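Local atomic coordinates of terminase, large subunit (Enterobacteria phage P22, PDB entry 4DKW), a protein that drives viral DNA into empty capsids as an ATP-powered motor and cuts the viral genome to start and end packaging, using the C-terminal nuclease domain that forms this chain. Residues Y27-Q32 with I43-D48; A51-L56 with R140-N145. All blocks are in the same frame, centred on the assembly; numbering follows the deposited sequence.

Contact 1: Y27-Q32 with I43-D48; sequences YVIDAQ and IQLWWD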
loop_
_atom_site.group_PDB
_atom_site.type_symbol
_atom_site.label_atom_id
_atom_site.label_comp_id
_atom_site.label_asym_id
_atom_site.label_seq_id
_atom_site.Cartn_x
_atom_site.Cartn_y
_atom_site.Cartn_z
ATOM N N TYR A 27 15.000 -3.248 0.850
ATOM C CA TYR A 27 14.178 -3.110 2.043
ATOM C C TYR A 27 12.731 -3.516 1.768
ATOM O O TYR A 27 12.246 -3.399 0.640
ATOM C CB TYR A 27 14.254 -1.684 2.574
ATOM C CG TYR A 27 15.590 -1.381 3.194
ATOM C CD1 TYR A 27 15.712 -1.210 4.565
ATOM C CD2 TYR A 27 16.737 -1.297 2.414
ATOM C CE1 TYR A 27 16.929 -0.941 5.141
ATOM C CE2 TYR A 27 17.963 -1.030 2.979
ATOM C CZ TYR A 27 18.057 -0.851 4.341
ATOM O OH TYR A 27 19.275 -0.577 4.923
ATOM N N VAL A 28 12.054 -4.006 2.801
ATOM C CA VAL A 28 10.722 -4.587 2.655
ATOM C C VAL A 28 9.759 -4.004 3.684
ATOM O O VAL A 28 10.090 -3.906 4.862
ATOM C CB VAL A 28 10.753 -6.134 2.827
ATOM C CG1 VAL A 28 9.364 -6.722 2.619
ATOM C CG2 VAL A 28 11.758 -6.778 1.868
ATOM N N ILE A 29 8.574 -3.608 3.232
ATOM C CA ILE A 29 7.526 -3.132 4.130
ATOM C C ILE A 29 6.158 -3.547 3.597
ATOM O O ILE A 29 5.944 -3.625 2.389
ATOM C CB ILE A 29 7.598 -1.590 4.372
ATOM C CG1 ILE A 29 6.688 -1.179 5.530
ATOM C CG2 ILE A 29 7.269 -0.793 3.104
ATOM C CD1 ILE A 29 6.750 0.271 5.863
ATOM N N ASP A 30 5.254 -3.862 4.516
ATOM C CA ASP A 30 3.887 -4.219 4.169
ATOM C C ASP A 30 2.971 -3.072 4.543
ATOM O O ASP A 30 3.346 -2.188 5.324
ATOM C CB ASP A 30 3.446 -5.480 4.930
ATOM C CG ASP A 30 3.792 -6.758 4.197
ATOM O OD1 ASP A 30 4.791 -6.767 3.451
ATOM O OD2 ASP A 30 3.061 -7.756 4.370
ATOM N N ALA A 31 1.764 -3.091 3.993
ATOM C CA ALA A 31 0.773 -2.111 4.387
ATOM C C ALA A 31 -0.630 -2.689 4.303
ATOM O O ALA A 31 -0.886 -3.631 3.541
ATOM C CB ALA A 31 0.901 -0.853 3.556
ATOM N N GLN A 32 -1.532 -2.106 5.086
ATOM C CA GLN A 32 -2.900 -2.594 5.212
ATOM C C GLN A 32 -3.899 -1.463 4.992
ATOM O O GLN A 32 -3.711 -0.355 5.486
ATOM C CB GLN A 32 -3.113 -3.188 6.614
ATOM C CG GLN A 32 -4.514 -3.763 6.878
ATOM C CD GLN A 32 -4.774 -5.080 6.149
ATOM O OE1 GLN A 32 -3.893 -5.938 6.060
ATOM N NE2 GLN A 32 -5.990 -5.244 5.633
ATOM N N ILE A 43 -0.567 -5.214 1.131
ATOM C CA ILE A 43 0.432 -5.134 0.064
ATOM C C ILE A 43 1.834 -5.293 0.612
ATOM O O ILE A 43 2.060 -5.163 1.809
ATOM C CB ILE A 43 0.350 -3.798 -0.729
ATOM C CG1 ILE A 43 0.675 -2.592 0.169
ATOM C CG2 ILE A 43 -1.039 -3.640 -1.364
ATOM C CD1 ILE A 43 2.179 -2.150 0.233
ATOM N N GLN A 44 2.775 -5.569 -0.280
ATOM C CA GLN A 44 4.183 -5.578 0.086
ATOM C C GLN A 44 4.964 -4.768 -0.936
ATOM O O GLN A 44 4.836 -4.962 -2.147
ATOM C CB GLN A 44 4.752 -7.001 0.191
ATOM C CG GLN A 44 6.225 -7.033 0.605
ATOM C CD GLN A 44 6.703 -8.428 0.952
ATOM O OE1 GLN A 44 7.403 -9.068 0.170
ATOM N NE2 GLN A 44 6.318 -8.911 2.128
ATOM N N LEU A 45 5.776 -3.860 -0.425
ATOM C CA LEU A 45 6.546 -2.968 -1.243
ATOM C C LEU A 45 8.019 -3.266 -0.998
ATOM O O LEU A 45 8.434 -3.464 0.146
ATOM C CB LEU A 45 6.200 -1.545 -0.809
ATOM C CG LEU A 45 6.573 -0.310 -1.605
ATOM C CD1 LEU A 45 5.963 -0.345 -3.013
ATOM C CD2 LEU A 45 6.080 0.892 -0.821
ATOM N N TRP A 46 8.808 -3.336 -2.067
ATOM C CA TRP A 46 10.251 -3.480 -1.918
ATOM C C TRP A 46 10.893 -2.165 -2.301
ATOM O O TRP A 46 10.438 -1.500 -3.237
ATOM C CB TRP A 46 10.799 -4.589 -2.812
ATOM C CG TRP A 46 10.242 -5.937 -2.525
ATOM C CD1 TRP A 46 9.469 -6.302 -1.461
ATOM C CD2 TRP A 46 10.413 -7.115 -3.323
ATOM N NE1 TRP A 46 9.152 -7.636 -1.542
ATOM C CE2 TRP A 46 9.720 -8.159 -2.673
ATOM C CE3 TRP A 46 11.095 -7.388 -4.518
ATOM C CZ2 TRP A 46 9.678 -9.456 -3.193
ATOM C CZ3 TRP A 46 11.055 -8.679 -5.028
ATOM C CH2 TRP A 46 10.351 -9.696 -4.366
ATOM N N TRP A 47 11.933 -1.790 -1.563
ATOM C CA TRP A 47 12.654 -0.542 -1.797
ATOM C C TRP A 47 14.155 -0.812 -1.986
ATOM O O TRP A 47 14.845 -1.258 -1.071
ATOM C CB TRP A 47 12.439 0.426 -0.625
ATOM C CG TRP A 47 12.974 1.804 -0.853
ATOM C CD1 TRP A 47 13.356 2.355 -2.046
ATOM C CD2 TRP A 47 13.165 2.823 0.142
ATOM N NE1 TRP A 47 13.791 3.646 -1.855
ATOM C CE2 TRP A 47 13.682 3.958 -0.533
ATOM C CE3 TRP A 47 12.955 2.881 1.514
ATOM C CZ2 TRP A 47 13.987 5.153 0.153
ATOM C CZ3 TRP A 47 13.262 4.059 2.185
ATOM C CH2 TRP A 47 13.773 5.178 1.503
ATOM N N ASP A 48 14.634 -0.560 -3.194
ATOM C CA ASP A 48 16.049 -0.529 -3.488
ATOM C C ASP A 48 16.485 0.879 -3.111
ATOM O O ASP A 48 16.218 1.816 -3.852
ATOM C CB ASP A 48 16.248 -0.773 -5.002
ATOM C CG ASP A 48 17.717 -0.807 -5.414
ATOM O OD1 ASP A 48 18.578 -0.359 -4.627
ATOM O OD2 ASP A 48 18.011 -1.277 -6.531
#
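Gln-44 reaches across to Asp-30 and donates a hydrogen bond to it: NE2 lies 2.9 Å from OD1, on the syn lone pair; the acceptor lies in the amide plane, and the carboxylate is turned 47° from it. The other end of the same amide is also held, since OE1 accepts from Trp-46 NE1 at 2.8 Å in a nearly straight bond lying in the indole plane. With both ends engaged, the amide's rotation is fixed and its orientation is unambiguous. The CG1 methyl of Val-28 lies over one face of the amide, 3.6 Å from Gln-44 CD. This row lies on one face of an antiparallel pair, the first beta hairpin of the RNase H-like nuclease fold. Tyr-27, Ile-29 and Ala-31 form hydrogen-bonded pairs with Trp-47, Leu-45 and Ile-43, the shortest of the six backbone bonds being Trp-47 N to Tyr-27 O at 2.7 Å. On their face the fit is apolar. Ile-43 carries CG1 between its backbone N and carbonyl carbon (chi1 64°), which sets CG1, and with it CD1, against Ala-31 CB, both at 3.8 Å. Farther out, His-42 binds the second carboxylate oxygen of Asp-30, and the carbonyl of Trp-77 in helix 67-78 takes another hydrogen bond from Gln-44 NE2. Beyond Ala-31 the strand runs on to Asp-33, a catalytic magnesium ligand.

Contact 2: A51-L56 with R140-N145; sequences ADVFYL and RFKVFN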
loop_
_atom_site.group_PDB
_atom_site.type_symbol
_atom_site.label_atom_id
_atom_site.label_comp_id
_atom_site.label_asym_id
_atom_site.label_seq_id
_atom_site.Cartn_x
_atom_site.Cartn_y
_atom_site.Cartn_z
ATOM N N ALA A 51 19.428 2.448 -5.785
ATOM C CA ALA A 51 18.882 3.036 -7.008
ATOM C C ALA A 51 17.694 3.952 -6.685
ATOM O O ALA A 51 17.285 4.762 -7.520
ATOM C CB ALA A 51 18.465 1.940 -7.972
ATOM N N ASP A 52 17.148 3.808 -5.473
ATOM C CA ASP A 52 15.962 4.548 -5.024
ATOM C C ASP A 52 14.775 4.212 -5.931
ATOM O O ASP A 52 14.145 5.092 -6.515
ATOM C CB ASP A 52 16.241 6.055 -4.967
ATOM C CG ASP A 52 15.360 6.776 -3.965
ATOM O OD1 ASP A 52 14.428 6.147 -3.408
ATOM O OD2 ASP A 52 15.598 7.981 -3.742
ATOM N N VAL A 53 14.497 2.913 -6.047
ATOM C CA VAL A 53 13.409 2.390 -6.870
ATOM C C VAL A 53 12.488 1.551 -5.991
ATOM O O VAL A 53 12.962 0.798 -5.141
ATOM C CB VAL A 53 13.944 1.527 -8.050
ATOM C CG1 VAL A 53 12.792 0.895 -8.848
ATOM C CG2 VAL A 53 14.804 2.370 -8.981
ATOM N N PHE A 54 11.179 1.686 -6.202
ATOM C CA PHE A 54 10.171 0.948 -5.446
ATOM C C PHE A 54 9.505 -0.112 -6.308
ATOM O O PHE A 54 9.217 0.133 -7.479
ATOM C CB PHE A 54 9.108 1.903 -4.905
ATOM C CG PHE A 54 9.657 2.928 -3.957
ATOM C CD1 PHE A 54 9.563 2.740 -2.590
ATOM C CD2 PHE A 54 10.272 4.073 -4.434
ATOM C CE1 PHE A 54 10.078 3.682 -1.717
ATOM C CE2 PHE A 54 10.781 5.012 -3.570
ATOM C CZ PHE A 54 10.682 4.817 -2.205
ATOM N N TYR A 55 9.266 -1.286 -5.721
ATOM C CA TYR A 55 8.577 -2.377 -6.412
ATOM C C TYR A 55 7.389 -2.820 -5.574
ATOM O O TYR A 55 7.555 -3.253 -4.431
ATOM C CB TYR A 55 9.509 -3.578 -6.623
ATOM C CG TYR A 55 10.767 -3.255 -7.403
ATOM C CD1 TYR A 55 10.794 -3.405 -8.788
ATOM C CD2 TYR A 55 11.922 -2.799 -6.762
ATOM C CE1 TYR A 55 11.936 -3.118 -9.521
ATOM C CE2 TYR A 55 13.069 -2.500 -7.492
ATOM C CZ TYR A 55 13.062 -2.665 -8.875
ATOM O OH TYR A 55 14.183 -2.392 -9.625
ATOM N N LEU A 56 6.190 -2.688 -6.127
ATOM C CA LEU A 56 5.018 -3.238 -5.483
ATOM C C LEU A 56 5.018 -4.721 -5.837
ATOM O O LEU A 56 4.687 -5.094 -6.957
ATOM C CB LEU A 56 3.757 -2.536 -5.978
ATOM C CG LEU A 56 2.471 -2.996 -5.294
ATOM C CD1 LEU A 56 2.555 -2.761 -3.791
ATOM C CD2 LEU A 56 1.289 -2.261 -5.888
ATOM N N ARG A 140 10.958 5.006 -11.393
ATOM C CA ARG A 140 11.386 4.543 -10.070
ATOM C C ARG A 140 10.269 3.955 -9.228
ATOM O O ARG A 140 10.426 3.792 -8.018
ATOM C CB ARG A 140 12.096 5.670 -9.320
ATOM C CG ARG A 140 13.339 6.154 -10.073
ATOM C CD ARG A 140 14.333 6.902 -9.187
ATOM N NE ARG A 140 13.856 8.227 -8.804
ATOM C CZ ARG A 140 13.545 8.584 -7.558
ATOM N NH1 ARG A 140 13.666 7.712 -6.573
ATOM N NH2 ARG A 140 13.126 9.818 -7.298
ATOM N N PHE A 141 9.147 3.638 -9.872
ATOM C CA PHE A 141 8.057 2.930 -9.217
ATOM C C PHE A 141 7.570 1.878 -10.179
ATOM O O PHE A 141 7.069 2.204 -11.250
ATOM C CB PHE A 141 6.902 3.866 -8.802
ATOM C CG PHE A 141 5.778 3.154 -8.107
ATOM C CD1 PHE A 141 5.826 2.926 -6.737
ATOM C CD2 PHE A 141 4.684 2.673 -8.826
ATOM C CE1 PHE A 141 4.796 2.243 -6.092
ATOM C CE2 PHE A 141 3.651 1.995 -8.189
ATOM C CZ PHE A 141 3.713 1.777 -6.818
ATOM N N LYS A 142 7.733 0.617 -9.789
ATOM C CA LYS A 142 7.336 -0.517 -10.609
ATOM C C LYS A 142 6.323 -1.388 -9.867
ATOM O O LYS A 142 6.352 -1.474 -8.626
ATOM C CB LYS A 142 8.568 -1.354 -10.985
ATOM C CG LYS A 142 9.684 -0.583 -11.658
ATOM C CD LYS A 142 9.273 -0.149 -13.053
ATOM C CE LYS A 142 10.355 0.688 -13.718
ATOM N NZ LYS A 142 9.774 1.504 -14.816
ATOM N N VAL A 143 5.434 -2.028 -10.629
ATOM C CA VAL A 143 4.476 -2.992 -10.079
ATOM C C VAL A 143 4.655 -4.334 -10.783
ATOM O O VAL A 143 4.667 -4.383 -12.009
ATOM C CB VAL A 143 3.023 -2.485 -10.260
ATOM C CG1 VAL A 143 1.997 -3.473 -9.656
ATOM C CG2 VAL A 143 2.879 -1.116 -9.628
ATOM N N PHE A 144 4.817 -5.415 -10.019
ATOM C CA PHE A 144 4.922 -6.756 -10.605
ATOM C C PHE A 144 3.678 -7.021 -11.442
ATOM O O PHE A 144 2.576 -6.660 -11.037
ATOM C CB PHE A 144 5.026 -7.828 -9.517
ATOM C CG PHE A 144 6.393 -7.951 -8.894
ATOM C CD1 PHE A 144 7.354 -6.960 -9.059
ATOM C CD2 PHE A 144 6.713 -9.073 -8.138
ATOM C CE1 PHE A 144 8.621 -7.086 -8.481
ATOM C CE2 PHE A 144 7.966 -9.212 -7.568
ATOM C CZ PHE A 144 8.925 -8.220 -7.738
ATOM N N ASN A 145 3.842 -7.638 -12.607
ATOM C CA ASN A 145 2.695 -7.913 -13.471
ATOM C C ASN A 145 1.686 -8.906 -12.874
ATOM O O ASN A 145 0.599 -9.090 -13.411
ATOM C CB ASN A 145 3.149 -8.327 -14.883
ATOM C CG ASN A 145 4.007 -9.579 -14.893
ATOM O OD1 ASN A 145 3.728 -10.556 -14.198
ATOM N ND2 ASN A 145 5.054 -9.562 -15.710
#
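The carbonyl oxygen of Asp-52 receives Arg-140 NH1 at 2.7 Å, in the carbonyl plane and on a lone pair, while the oxygen itself lies near the guanidinium plane. The same nitrogen faces the Asp-52 carboxylate, forming a longer salt bridge with OD2 at 3.4 Å; the carboxylate and guanidinium planes are 52° apart, so this is not a flat, two-pronged pairing. The bend of the arginine chain at chi3 (-72°) brings its end to the turn, where a G1 beta bulge sets two residues, Asp-52 and Val-53, opposite the single Asp-48. Trp-47 NE1 holds OD1 of Asp-52, and Glu-138 makes a second salt bridge with Arg-140 through NH2.

From this bulge strand 53-62 runs parallel to strand 141-144 within the mixed central sheet of the RNase H-like nuclease domain. The backbone bonds alternate in the parallel fashion: Phe-54 gives its N-H to Arg-140 and accepts from Lys-142, then Leu-56 does the same with Lys-142 and Phe-144.

Each face has its own packing. Phe-54, Leu-56, Phe-141 and Val-143 share one, with Phe-54 CB 3.9 Å from Phe-141 CD1 and Leu-56 CB 4.0 Å from Val-143 CG2; helices 125-137 and 148-156 cover it through Leu-135 and Phe-150. On the other, the Tyr-55 ring runs alongside the first carbons of Lys-142, and the lysine ammonium goes on to the carbonyl of Thr-14. Phe-144 also leans back toward the neighbouring strand, CE1 coming to 4.1 Å from Tyr-55 CB, while the tyrosine ring rests its CD1 3.7 Å from Lys-142 CB.

Followed from the N terminus, the chain first lays down 27-32, turns after strand 27-33 and returns through 43-48, so contact 1 closes a short hairpin. Another turn leads directly into 51-56, whose strand pairs with 40-48; a backbone bond between Trp-46 and Tyr-55, and probably one from Asp-48 to Val-53, tie the two contacts together. Contact 2 closes only after a long excursion through helices 67-78, 97-107 and 125-137. The contacts therefore follow in series, neither enclosing nor crossing the other. Together they set strands 27-33, 40-48, 53-62 and 141-144 next to one another in one sheet, and rings of Trp-46 and Phe-144 meet edge-to-face between them.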